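Local coordinates for myosin-I heavy chain (Dictyostelium discoideum, PDB 5EJR), which is an actin-based class VII myosin motor with ATPase activity, involved in adhesion and early phagocytosis, here represented by its C-terminal MyTH4-FERM tail domain, at residues 341-352 and 386-397. Sequence-based numbering, arbitrary orientation.
Sequences EKDSSIIAAILI and WISMIESQIFEL
Helix 341-352 and helix 386-394 cross at -67° with their axes only 8.3 Å apart, and the CA atoms of Ser345 and Ile390 come within 4.8 Å. Such closeness is consistent with the small Ser345, Ala348 and Ala349 at the crossing and goes with knobs-into-holes packing from both sides. Ser345 fits among Trp386, Met389, Ile390 and Gln393. Its OG lies beside the backbone N (chi1 -76°), bends back to donate to Glu341 O at 3.0 Å, and meets the edge of the Trp386 ring near its plane, 3.5 Å from CZ3; this buried hydroxyl is thus satisfied within its helix. Glu341 crosses the same ring at about a right angle, its CG 3.8 Å from Trp386 CH2, while its OE2 is hydrogen-bonded to Ser380 and Gln381 and the indole NE1 to Leu378 O. Ile390 enters between Ser345, Ala348, Ala349 and Ile352, with CD1 3.6 Å from Ala348 CB and CG2 3.5 Å from Ile352 CD1. Gln393, its chain folded at chi2 (-57°), slants across Ile346, with OE1 3.3 Å from Ile346 CG1; a water accepts from Lys342 NZ and donates to Gln393 OE1 and Glu396 OE1, joining the helices at this polar margin. Beyond it, Leu397 CD2 packs against the backbone at Ala349. Within the FERM domain's helical lobe, helix 341-352 also packs on helices 317-332 and 402-416, while Ile352 and Ile390 both reach helix 366-370.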
ATOM      1  N   GLU A 341     -35.960  16.234   7.480  1.00 28.32           N
ATOM      2  CA  GLU A 341     -35.992  16.275   8.952  1.00 28.13           C
ATOM      3  C   GLU A 341     -36.839  15.156   9.589  1.00 29.42           C
ATOM      4  O   GLU A 341     -36.436  14.609  10.613  1.00 29.31           O
ATOM      5  CB  GLU A 341     -36.414  17.654   9.452  1.00 30.00           C
ATOM      6  CG  GLU A 341     -35.342  18.700   9.147  1.00 45.70           C
ATOM      7  CD  GLU A 341     -35.752  20.163   9.190  1.00 63.64           C
ATOM      8  OE1 GLU A 341     -36.958  20.447   9.374  1.00 70.35           O
ATOM      9  OE2 GLU A 341     -34.857  21.031   9.058  1.00 40.47           O
ATOM     10  N   LYS A 342     -37.982  14.812   8.986  1.00 25.80           N
ATOM     11  CA  LYS A 342     -38.838  13.706   9.462  1.00 24.31           C
ATOM     12  C   LYS A 342     -38.073  12.370   9.353  1.00 24.28           C
ATOM     13  O   LYS A 342     -38.003  11.649  10.335  1.00 24.38           O
ATOM     14  CB  LYS A 342     -40.171  13.640   8.700  1.00 28.06           C
ATOM     15  CG  LYS A 342     -41.148  12.651   9.352  1.00 44.62           C
ATOM     16  CD  LYS A 342     -42.451  12.494   8.592  1.00 56.30           C
ATOM     17  CE  LYS A 342     -43.403  11.552   9.302  1.00 68.30           C
ATOM     18  NZ  LYS A 342     -43.090  10.123   9.036  1.00 78.39           N
ATOM     19  N   ASP A 343     -37.444  12.084   8.200  1.00 22.56           N
ATOM     20  CA  ASP A 343     -36.642  10.874   8.001  1.00 22.37           C
ATOM     21  C   ASP A 343     -35.490  10.816   8.985  1.00 19.91           C
ATOM     22  O   ASP A 343     -35.184   9.733   9.500  1.00 18.03           O
ATOM     23  CB  ASP A 343     -36.080  10.811   6.565  1.00 26.32           C
ATOM     24  CG  ASP A 343     -37.129  10.709   5.465  1.00 42.17           C
ATOM     25  OD1 ASP A 343     -38.267  10.273   5.764  1.00 38.85           O
ATOM     26  OD2 ASP A 343     -36.808  11.063   4.299  1.00 54.18           O
ATOM     27  N   SER A 344     -34.841  11.980   9.260  1.00 15.53           N
ATOM     28  CA  SER A 344     -33.702  11.995  10.189  1.00 14.78           C
ATOM     29  C   SER A 344     -34.150  11.710  11.606  1.00 15.19           C
ATOM     30  O   SER A 344     -33.415  11.076  12.362  1.00 15.37           O
ATOM     31  CB  SER A 344     -32.971  13.337  10.144  1.00 15.77           C
ATOM     32  OG  SER A 344     -32.321  13.533   8.899  1.00 20.28           O
ATOM     33  N   SER A 345     -35.314  12.242  11.984  1.00 13.23           N
ATOM     34  CA  SER A 345     -35.939  12.055  13.307  1.00 14.74           C
ATOM     35  C   SER A 345     -36.315  10.583  13.485  1.00 17.25           C
ATOM     36  O   SER A 345     -36.208  10.056  14.581  1.00 16.75           O
ATOM     37  CB  SER A 345     -37.194  12.918  13.407  1.00 18.01           C
ATOM     38  OG  SER A 345     -36.796  14.265  13.603  1.00 27.70           O
ATOM     39  N   ILE A 346     -36.753   9.914  12.406  1.00 15.22           N
ATOM     40  CA  ILE A 346     -37.080   8.463  12.475  1.00 14.95           C
ATOM     41  C   ILE A 346     -35.774   7.694  12.713  1.00 17.74           C
ATOM     42  O   ILE A 346     -35.739   6.783  13.539  1.00 15.65           O
ATOM     43  CB  ILE A 346     -37.837   7.989  11.180  1.00 17.69           C
ATOM     44  CG1 ILE A 346     -39.255   8.596  11.140  1.00 19.31           C
ATOM     45  CG2 ILE A 346     -37.927   6.433  11.105  1.00 18.75           C
ATOM     46  CD1 ILE A 346     -39.945   8.672   9.708  1.00 24.77           C
ATOM     47  N   ILE A 347     -34.684   8.099  12.010  1.00 15.05           N
ATOM     48  CA  ILE A 347     -33.371   7.464  12.149  1.00 15.18           C
ATOM     49  C   ILE A 347     -32.874   7.644  13.564  1.00 18.48           C
ATOM     50  O   ILE A 347     -32.476   6.681  14.205  1.00 15.58           O
ATOM     51  CB  ILE A 347     -32.355   7.947  11.072  1.00 17.86           C
ATOM     52  CG1 ILE A 347     -32.777   7.403   9.666  1.00 19.57           C
ATOM     53  CG2 ILE A 347     -30.917   7.486  11.418  1.00 16.72           C
ATOM     54  CD1 ILE A 347     -32.229   8.274   8.426  1.00 26.85           C
ATOM     55  N   ALA A 348     -32.939   8.889  14.064  1.00 14.80           N
ATOM     56  CA  ALA A 348     -32.528   9.212  15.425  1.00 13.90           C
ATOM     57  C   ALA A 348     -33.332   8.368  16.416  1.00 17.32           C
ATOM     58  O   ALA A 348     -32.718   7.732  17.257  1.00 16.01           O
ATOM     59  CB  ALA A 348     -32.717  10.704  15.669  1.00 14.01           C
ATOM     60  N   ALA A 349     -34.678   8.209  16.211  1.00 14.87           N
ATOM     61  CA  ALA A 349     -35.516   7.374  17.103  1.00 13.78           C
ATOM     62  C   ALA A 349     -35.065   5.924  17.180  1.00 17.01           C
ATOM     63  O   ALA A 349     -34.981   5.383  18.283  1.00 15.04           O
ATOM     64  CB  ALA A 349     -36.994   7.466  16.737  1.00 13.04           C
ATOM     65  N   ILE A 350     -34.733   5.307  16.016  1.00 13.37           N
ATOM     66  CA  ILE A 350     -34.266   3.917  15.967  1.00 13.21           C
ATOM     67  C   ILE A 350     -32.954   3.789  16.683  1.00 15.69           C
ATOM     68  O   ILE A 350     -32.779   2.871  17.462  1.00 14.33           O
ATOM     69  CB  ILE A 350     -34.148   3.400  14.494  1.00 15.26           C
ATOM     70  CG1 ILE A 350     -35.512   3.325  13.834  1.00 15.90           C
ATOM     71  CG2 ILE A 350     -33.442   2.033  14.456  1.00 16.01           C
ATOM     72  CD1 ILE A 350     -35.423   3.248  12.334  1.00 28.91           C
ATOM     73  N   LEU A 351     -31.995   4.666  16.363  1.00 12.56           N
ATOM     74  CA  LEU A 351     -30.671   4.631  16.971  1.00 12.74           C
ATOM     75  C   LEU A 351     -30.706   4.845  18.473  1.00 16.73           C
ATOM     76  O   LEU A 351     -29.879   4.273  19.183  1.00 16.32           O
ATOM     77  CB  LEU A 351     -29.705   5.618  16.273  1.00 11.86           C
ATOM     78  CG  LEU A 351     -29.370   5.318  14.780  1.00 13.96           C
ATOM     79  CD1 LEU A 351     -28.339   6.276  14.270  1.00 13.68           C
ATOM     80  CD2 LEU A 351     -28.833   3.911  14.601  1.00 11.03           C
ATOM     81  N   ILE A 352     -31.670   5.638  18.961  1.00 12.86           N
ATOM     82  CA  ILE A 352     -31.856   5.841  20.421  1.00 11.96           C
ATOM     83  C   ILE A 352     -32.359   4.514  21.042  1.00 18.17           C
ATOM     84  O   ILE A 352     -31.809   4.072  22.046  1.00 18.90           O
ATOM     85  CB  ILE A 352     -32.809   7.052  20.703  1.00 13.99           C
ATOM     86  CG1 ILE A 352     -32.063   8.383  20.427  1.00 15.21           C
ATOM     87  CG2 ILE A 352     -33.367   7.021  22.170  1.00 13.07           C
ATOM     88  CD1 ILE A 352     -32.985   9.624  20.291  1.00 11.50           C
ATOM     89  N   TRP A 386     -35.320  19.452  17.416  1.00 17.60           N
ATOM     90  CA  TRP A 386     -34.970  18.057  17.146  1.00 15.68           C
ATOM     91  C   TRP A 386     -35.467  17.142  18.266  1.00 19.59           C
ATOM     92  O   TRP A 386     -36.060  16.115  17.984  1.00 17.12           O
ATOM     93  CB  TRP A 386     -33.465  17.908  16.969  1.00 14.41           C
ATOM     94  CG  TRP A 386     -33.010  18.328  15.618  1.00 15.29           C
ATOM     95  CD1 TRP A 386     -32.232  19.410  15.312  1.00 18.07           C
ATOM     96  CD2 TRP A 386     -33.248  17.638  14.386  1.00 14.83           C
ATOM     97  NE1 TRP A 386     -31.930  19.405  13.978  1.00 16.97           N
ATOM     98  CE2 TRP A 386     -32.565  18.347  13.376  1.00 18.26           C
ATOM     99  CE3 TRP A 386     -33.934  16.456  14.047  1.00 16.37           C
ATOM    100  CZ2 TRP A 386     -32.596  17.955  12.032  1.00 17.59           C
ATOM    101  CZ3 TRP A 386     -33.940  16.045  12.713  1.00 17.71           C
ATOM    102  CH2 TRP A 386     -33.272  16.783  11.727  1.00 17.57           C
ATOM    103  N   ILE A 387     -35.287  17.550  19.541  1.00 17.55           N
ATOM    104  CA  ILE A 387     -35.776  16.780  20.688  1.00 17.57           C
ATOM    105  C   ILE A 387     -37.285  16.508  20.531  1.00 20.96           C
ATOM    106  O   ILE A 387     -37.715  15.362  20.622  1.00 20.87           O
ATOM    107  CB  ILE A 387     -35.458  17.526  22.016  1.00 19.85           C
ATOM    108  CG1 ILE A 387     -33.950  17.406  22.329  1.00 20.49           C
ATOM    109  CG2 ILE A 387     -36.327  16.962  23.160  1.00 20.21           C
ATOM    110  CD1 ILE A 387     -33.408  18.394  23.544  1.00 21.11           C
ATOM    111  N   SER A 388     -38.059  17.565  20.252  1.00 18.39           N
ATOM    112  CA  SER A 388     -39.497  17.496  20.042  1.00 19.37           C
ATOM    113  C   SER A 388     -39.871  16.567  18.848  1.00 22.00           C
ATOM    114  O   SER A 388     -40.789  15.760  18.980  1.00 21.23           O
ATOM    115  CB  SER A 388     -40.048  18.897  19.804  1.00 20.33           C
ATOM    116  OG  SER A 388     -41.462  18.837  19.790  1.00 27.49           O
ATOM    117  N   MET A 389     -39.170  16.684  17.704  1.00 17.58           N
ATOM    118  CA  MET A 389     -39.451  15.858  16.516  1.00 17.52           C
ATOM    119  C   MET A 389     -39.100  14.376  16.773  1.00 20.57           C
ATOM    120  O   MET A 389     -39.825  13.487  16.357  1.00 17.58           O
ATOM    121  CB  MET A 389     -38.709  16.394  15.284  1.00 20.87           C
ATOM    122  CG  MET A 389     -39.309  17.660  14.736  1.00 26.24           C
ATOM    123  SD  MET A 389     -38.434  18.233  13.270  1.00 31.56           S
ATOM    124  CE  MET A 389     -39.200  17.155  12.020  1.00 28.76           C
ATOM    125  N   ILE A 390     -37.987  14.129  17.458  1.00 16.01           N
ATOM    126  CA  ILE A 390     -37.527  12.792  17.811  1.00 14.35           C
ATOM    127  C   ILE A 390     -38.503  12.173  18.840  1.00 20.07           C
ATOM    128  O   ILE A 390     -38.928  11.021  18.677  1.00 18.58           O
ATOM    129  CB  ILE A 390     -36.052  12.823  18.248  1.00 16.42           C
ATOM    130  CG1 ILE A 390     -35.161  13.151  17.036  1.00 16.14           C
ATOM    131  CG2 ILE A 390     -35.621  11.521  18.887  1.00 17.36           C
ATOM    132  CD1 ILE A 390     -33.786  13.678  17.375  1.00 18.61           C
ATOM    133  N   GLU A 391     -38.924  12.976  19.857  1.00 17.67           N
ATOM    134  CA  GLU A 391     -39.905  12.516  20.835  1.00 17.75           C
ATOM    135  C   GLU A 391     -41.196  12.029  20.119  1.00 22.87           C
ATOM    136  O   GLU A 391     -41.715  10.955  20.444  1.00 23.71           O
ATOM    137  CB  GLU A 391     -40.175  13.649  21.850  1.00 18.90           C
ATOM    138  CG  GLU A 391     -41.269  13.376  22.849  1.00 22.96           C
ATOM    139  CD  GLU A 391     -41.395  14.575  23.765  1.00 39.40           C
ATOM    140  OE1 GLU A 391     -41.964  15.585  23.305  1.00 24.74           O
ATOM    141  OE2 GLU A 391     -40.779  14.575  24.855  1.00 27.77           O
ATOM    142  N   SER A 392     -41.647  12.754  19.106  1.00 20.56           N
ATOM    143  CA  SER A 392     -42.826  12.359  18.325  1.00 21.43           C
ATOM    144  C   SER A 392     -42.651  11.000  17.579  1.00 24.93           C
ATOM    145  O   SER A 392     -43.571  10.187  17.571  1.00 24.07           O
ATOM    146  CB  SER A 392     -43.244  13.472  17.370  1.00 23.26           C
ATOM    147  OG  SER A 392     -43.787  14.564  18.093  1.00 26.28           O
ATOM    148  N   GLN A 393     -41.476  10.755  16.992  1.00 20.50           N
ATOM    149  CA  GLN A 393     -41.209   9.499  16.274  1.00 18.94           C
ATOM    150  C   GLN A 393     -41.082   8.305  17.208  1.00 23.82           C
ATOM    151  O   GLN A 393     -41.491   7.188  16.846  1.00 22.44           O
ATOM    152  CB  GLN A 393     -39.998   9.622  15.338  1.00 19.18           C
ATOM    153  CG  GLN A 393     -40.228  10.684  14.250  1.00 24.21           C
ATOM    154  CD  GLN A 393     -41.465  10.410  13.419  1.00 31.71           C
ATOM    155  OE1 GLN A 393     -41.813   9.258  13.115  1.00 25.70           O
ATOM    156  NE2 GLN A 393     -42.204  11.462  13.105  1.00 25.42           N
ATOM    157  N   ILE A 394     -40.532   8.550  18.424  1.00 21.38           N
ATOM    158  CA  ILE A 394     -40.388   7.534  19.467  1.00 21.20           C
ATOM    159  C   ILE A 394     -41.787   6.975  19.861  1.00 26.75           C
ATOM    160  O   ILE A 394     -41.911   5.762  20.060  1.00 25.60           O
ATOM    161  CB  ILE A 394     -39.524   8.039  20.658  1.00 23.71           C
ATOM    162  CG1 ILE A 394     -38.034   8.140  20.213  1.00 22.32           C
ATOM    163  CG2 ILE A 394     -39.677   7.131  21.900  1.00 24.35           C
ATOM    164  CD1 ILE A 394     -37.069   8.782  21.191  1.00 24.01           C
ATOM    165  N   PHE A 395     -42.842   7.848  19.883  1.00 26.46           N
ATOM    166  CA  PHE A 395     -44.242   7.445  20.126  1.00 27.06           C
ATOM    167  C   PHE A 395     -44.742   6.425  19.075  1.00 33.07           C
ATOM    168  O   PHE A 395     -45.637   5.635  19.373  1.00 32.88           O
ATOM    169  CB  PHE A 395     -45.187   8.654  20.050  1.00 28.61           C
ATOM    170  CG  PHE A 395     -45.057   9.686  21.145  1.00 30.81           C
ATOM    171  CD1 PHE A 395     -44.891   9.304  22.471  1.00 33.88           C
ATOM    172  CD2 PHE A 395     -45.165  11.039  20.861  1.00 32.14           C
ATOM    173  CE1 PHE A 395     -44.779  10.264  23.482  1.00 34.70           C
ATOM    174  CE2 PHE A 395     -45.038  11.997  21.870  1.00 34.87           C
ATOM    175  CZ  PHE A 395     -44.844  11.603  23.168  1.00 33.13           C
ATOM    176  N   GLU A 396     -44.205   6.486  17.839  1.00 30.51           N
ATOM    177  CA  GLU A 396     -44.621   5.603  16.746  1.00 31.10           C
ATOM    178  C   GLU A 396     -43.782   4.330  16.658  1.00 38.12           C
ATOM    179  O   GLU A 396     -44.047   3.477  15.815  1.00 38.42           O
ATOM    180  CB  GLU A 396     -44.658   6.365  15.415  1.00 32.49           C
ATOM    181  CG  GLU A 396     -45.775   7.394  15.365  1.00 47.06           C
ATOM    182  CD  GLU A 396     -45.867   8.204  14.089  1.00 82.83           C
ATOM    183  OE1 GLU A 396     -46.061   7.599  13.010  1.00 86.92           O
ATOM    184  OE2 GLU A 396     -45.801   9.453  14.177  1.00 81.82           O
ATOM    185  N   LEU A 397     -42.805   4.183  17.567  1.00 37.04           N
ATOM    186  CA  LEU A 397     -41.893   3.051  17.610  1.00 38.30           C
ATOM    187  C   LEU A 397     -42.342   1.994  18.595  1.00 44.77           C
ATOM    188  O   LEU A 397     -42.469   2.261  19.792  1.00 45.99           O
ATOM    189  CB  LEU A 397     -40.453   3.528  17.912  1.00 38.85           C
ATOM    190  CG  LEU A 397     -39.362   3.114  16.921  1.00 43.16           C
ATOM    191  CD1 LEU A 397     -39.567   3.768  15.576  1.00 44.02           C
ATOM    192  CD2 LEU A 397     -38.003   3.501  17.429  1.00 43.63           C
TER
HETATM  193  O   HOH W   1     -43.870   8.418  11.557  1.00 46.45           O